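PDB 6BFV: purine nucleoside phosphorylase from Schistosoma mansoni, which catalyses the reversible phosphorolysis of purine nucleosides, probably including inosine and guanosine, to the free base and ribose 1-phosphate. Local coordinates for residues V240-N245 with L263-K268. Sequence-based numbering, arbitrary orientation.
Sequences VSLIAN and LAVAEK. With DJP (5-fluoropyrimidin-2-ol), chain G.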
ATOM      1  N   VAL A 240      16.291 -10.442  14.678  1.00 31.30           N
ATOM      2  CA  VAL A 240      16.370  -9.742  15.962  1.00 31.90           C
ATOM      3  C   VAL A 240      16.365  -8.225  15.729  1.00 30.93           C
ATOM      4  O   VAL A 240      17.171  -7.697  14.944  1.00 29.96           O
ATOM      5  CB  VAL A 240      17.616 -10.175  16.758  1.00 33.32           C
ATOM      6  CG1 VAL A 240      17.646  -9.483  18.115  1.00 35.18           C
ATOM      7  CG2 VAL A 240      17.608 -11.715  16.967  1.00 34.66           C
ATOM      8  N   SER A 241      15.440  -7.523  16.381  1.00 30.60           N
ATOM      9  CA  SER A 241      15.376  -6.066  16.297  1.00 29.87           C
ATOM     10  C   SER A 241      16.069  -5.507  17.532  1.00 31.39           C
ATOM     11  O   SER A 241      15.844  -5.989  18.649  1.00 32.84           O
ATOM     12  CB  SER A 241      13.952  -5.489  16.271  1.00 29.36           C
ATOM     13  OG  SER A 241      13.253  -5.746  15.088  1.00 29.11           O
ATOM     14  N   LEU A 242      16.919  -4.508  17.315  1.00 29.56           N
ATOM     15  CA  LEU A 242      17.391  -3.620  18.369  1.00 30.91           C
ATOM     16  C   LEU A 242      16.490  -2.388  18.446  1.00 31.51           C
ATOM     17  O   LEU A 242      16.369  -1.644  17.461  1.00 30.98           O
ATOM     18  CB  LEU A 242      18.833  -3.207  18.106  1.00 30.95           C
ATOM     19  CG  LEU A 242      19.370  -2.115  19.027  1.00 32.56           C
ATOM     20  CD1 LEU A 242      19.409  -2.515  20.520  1.00 34.56           C
ATOM     21  CD2 LEU A 242      20.746  -1.743  18.541  1.00 34.13           C
ATOM     22  N   ILE A 243      15.875  -2.176  19.614  1.00 32.80           N
ATOM     23  CA  ILE A 243      14.992  -1.031  19.883  1.00 32.81           C
ATOM     24  C   ILE A 243      15.827   0.224  20.098  1.00 32.36           C
ATOM     25  O   ILE A 243      16.694   0.270  20.981  1.00 33.31           O
ATOM     26  CB  ILE A 243      14.111  -1.294  21.117  1.00 34.83           C
ATOM     27  CG1 ILE A 243      13.212  -2.513  20.895  1.00 35.49           C
ATOM     28  CG2 ILE A 243      13.274  -0.080  21.474  1.00 34.60           C
ATOM     29  CD1 ILE A 243      12.479  -2.504  19.616  1.00 34.60           C
ATOM     30  N   ALA A 244      15.566   1.244  19.303  1.00 32.93           N
ATOM     31  CA  ALA A 244      16.270   2.514  19.445  1.00 36.61           C
ATOM     32  C   ALA A 244      15.424   3.654  20.024  1.00 39.61           C
ATOM     33  O   ALA A 244      15.979   4.716  20.311  1.00 39.19           O
ATOM     34  CB  ALA A 244      16.840   2.959  18.101  1.00 36.07           C
ATOM     35  N   ASN A 245      14.126   3.465  20.234  1.00 44.55           N
ATOM     36  CA  ASN A 245      13.298   4.462  20.918  1.00 47.57           C
ATOM     37  C   ASN A 245      11.996   3.776  21.306  1.00 46.58           C
ATOM     38  O   ASN A 245      11.720   2.654  20.862  1.00 48.07           O
ATOM     39  CB  ASN A 245      13.057   5.691  20.038  1.00 49.00           C
ATOM     40  CG  ASN A 245      11.825   5.558  19.161  1.00 49.27           C
ATOM     41  OD1 ASN A 245      11.445   4.444  18.751  1.00 48.91           O
ATOM     42  ND2 ASN A 245      11.197   6.694  18.856  1.00 49.15           N
ATOM     43  N   LEU A 263      21.534   5.967  15.693  1.00 41.14           N
ATOM     44  CA  LEU A 263      22.846   5.366  15.462  1.00 41.14           C
ATOM     45  C   LEU A 263      23.639   5.228  16.755  1.00 40.90           C
ATOM     46  O   LEU A 263      24.477   4.323  16.870  1.00 41.16           O
ATOM     47  CB  LEU A 263      23.626   6.191  14.441  1.00 43.32           C
ATOM     48  CG  LEU A 263      23.197   6.007  12.973  1.00 44.37           C
ATOM     49  CD1 LEU A 263      24.196   6.682  12.019  1.00 48.19           C
ATOM     50  CD2 LEU A 263      23.060   4.545  12.627  1.00 43.09           C
ATOM     51  N   ALA A 264      23.399   6.105  17.730  1.00 40.01           N
ATOM     52  CA  ALA A 264      24.131   6.010  18.996  1.00 40.40           C
ATOM     53  C   ALA A 264      23.696   4.778  19.786  1.00 38.77           C
ATOM     54  O   ALA A 264      24.508   4.138  20.464  1.00 39.35           O
ATOM     55  CB  ALA A 264      23.927   7.274  19.818  1.00 41.53           C
ATOM     56  N   VAL A 265      22.421   4.424  19.712  1.00 38.68           N
ATOM     57  CA  VAL A 265      21.979   3.182  20.340  1.00 37.93           C
ATOM     58  C   VAL A 265      22.665   1.974  19.700  1.00 35.71           C
ATOM     59  O   VAL A 265      23.107   1.058  20.393  1.00 35.65           O
ATOM     60  CB  VAL A 265      20.450   3.054  20.271  1.00 39.13           C
ATOM     61  CG1 VAL A 265      20.045   1.740  20.808  1.00 38.38           C
ATOM     62  CG2 VAL A 265      19.789   4.174  21.067  1.00 41.21           C
ATOM     63  N   ALA A 266      22.762   1.936  18.377  1.00 36.05           N
ATOM     64  CA  ALA A 266      23.481   0.830  17.746  1.00 37.11           C
ATOM     65  C   ALA A 266      24.898   0.730  18.289  1.00 37.91           C
ATOM     66  O   ALA A 266      25.364  -0.360  18.676  1.00 37.11           O
ATOM     67  CB  ALA A 266      23.497   1.010  16.233  1.00 39.23           C
ATOM     68  N   GLU A 267      25.588   1.869  18.367  1.00 39.73           N
ATOM     69  CA  GLU A 267      26.948   1.872  18.908  1.00 42.62           C
ATOM     70  C   GLU A 267      26.983   1.292  20.316  1.00 41.64           C
ATOM     71  O   GLU A 267      27.937   0.597  20.695  1.00 43.03           O
ATOM     72  CB  GLU A 267      27.512   3.298  18.895  1.00 46.43           C
ATOM     73  CG  GLU A 267      28.878   3.464  19.507  1.00 52.41           C
ATOM     74  CD  GLU A 267      29.946   2.581  18.869  1.00 55.58           C
ATOM     75  OE1 GLU A 267      29.644   1.829  17.916  1.00 55.39           O
ATOM     76  OE2 GLU A 267      31.092   2.630  19.324  1.00 59.72           O
ATOM     77  N   LYS A 268      25.961   1.579  21.118  1.00 40.32           N
ATOM     78  CA  LYS A 268      25.985   1.162  22.516  1.00 42.41           C
ATOM     79  C   LYS A 268      25.857  -0.352  22.636  1.00 40.65           C
ATOM     80  O   LYS A 268      26.433  -0.953  23.549  1.00 42.53           O
ATOM     81  CB  LYS A 268      24.870   1.895  23.269  1.00 43.79           C
ATOM     82  CG  LYS A 268      24.644   1.497  24.709  1.00 48.10           C
ATOM     83  CD  LYS A 268      23.550   2.373  25.339  1.00 51.49           C
ATOM     84  CE  LYS A 268      22.853   1.684  26.525  1.00 55.37           C
ATOM     85  NZ  LYS A 268      21.345   1.736  26.345  1.00 55.60           N
TER
HETATM   86  C3  DJP G 306      11.812   3.645  13.671  0.93 27.12           C
HETATM   87  C2  DJP G 306      13.620   3.669  15.225  0.93 28.97           C
HETATM   88  C1  DJP G 306      13.979   2.637  13.057  0.93 29.28           C
HETATM   89  O   DJP G 306      14.095   4.035  16.477  0.93 30.38           O
HETATM   90  N   DJP G 306      14.455   3.022  14.325  0.93 30.17           N
HETATM   91  N1  DJP G 306      12.252   3.993  14.893  0.93 28.19           N
HETATM   92  C   DJP G 306      12.661   2.960  12.770  0.93 28.99           C
HETATM   93  F   DJP G 306      12.171   2.616  11.561  0.93 31.65           F
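Val265 lays its two methyl groups against the backbone of strand 236-246 where Ile243 gives way to Ala244. CG1, turned anti to the backbone N, lies 3.7 Å from the carbonyl oxygen of Ile243, while the other branch, CG2, sits 3.9 Å from the carbonyl oxygen of Ala244. One valine thus spans two successive carbonyls, and no hydrogen bond joins the segments. The branch carbon itself, Val265 CB, lies 4.2 Å from Ala244 CB. The helix comes close here, consistent with the small alanine side chain, the CA atoms of Ala244 and Val265 being 5.8 Å apart. Two residues earlier on the strand and one later on the helix, the CA atoms of Leu242 and Ala266 stand 7.6 Å apart, and the leucine side chain bridges the wider gap. Its CG is anti to the backbone N (chi1 171°), which carries the isobutyl group out to the helix; chi2 of 62° completes the placement of CD2, the methyl that touches Ala266 CA at 3.8 Å and also packs on CG1 of Val265. Leu37 touches both Leu242 and Ala266, as does Leu118 of strand 112-121, continuing the apolar layer.

Ala244 also meets the ligand: its CB is 3.4 Å from the O atom of the bound 5-fluoropyrimidin-2-ol, a van der Waals approach. Asn245 OD1 lies near the same oxygen, and the Asn245 amide is held by hydrogen bonds to Ser247 and Asp250. The strand and helix axes, 8.2 Å apart at closest approach, run at 134° to each other. This part of helix 259-283 packs on strands 236-246 and 112-121 of the mixed sheet of the phosphorylase-superfamily α/β fold, behind a strand whose end lines the ligand pocket, consistent with the base-binding region of purine nucleoside phosphorylases.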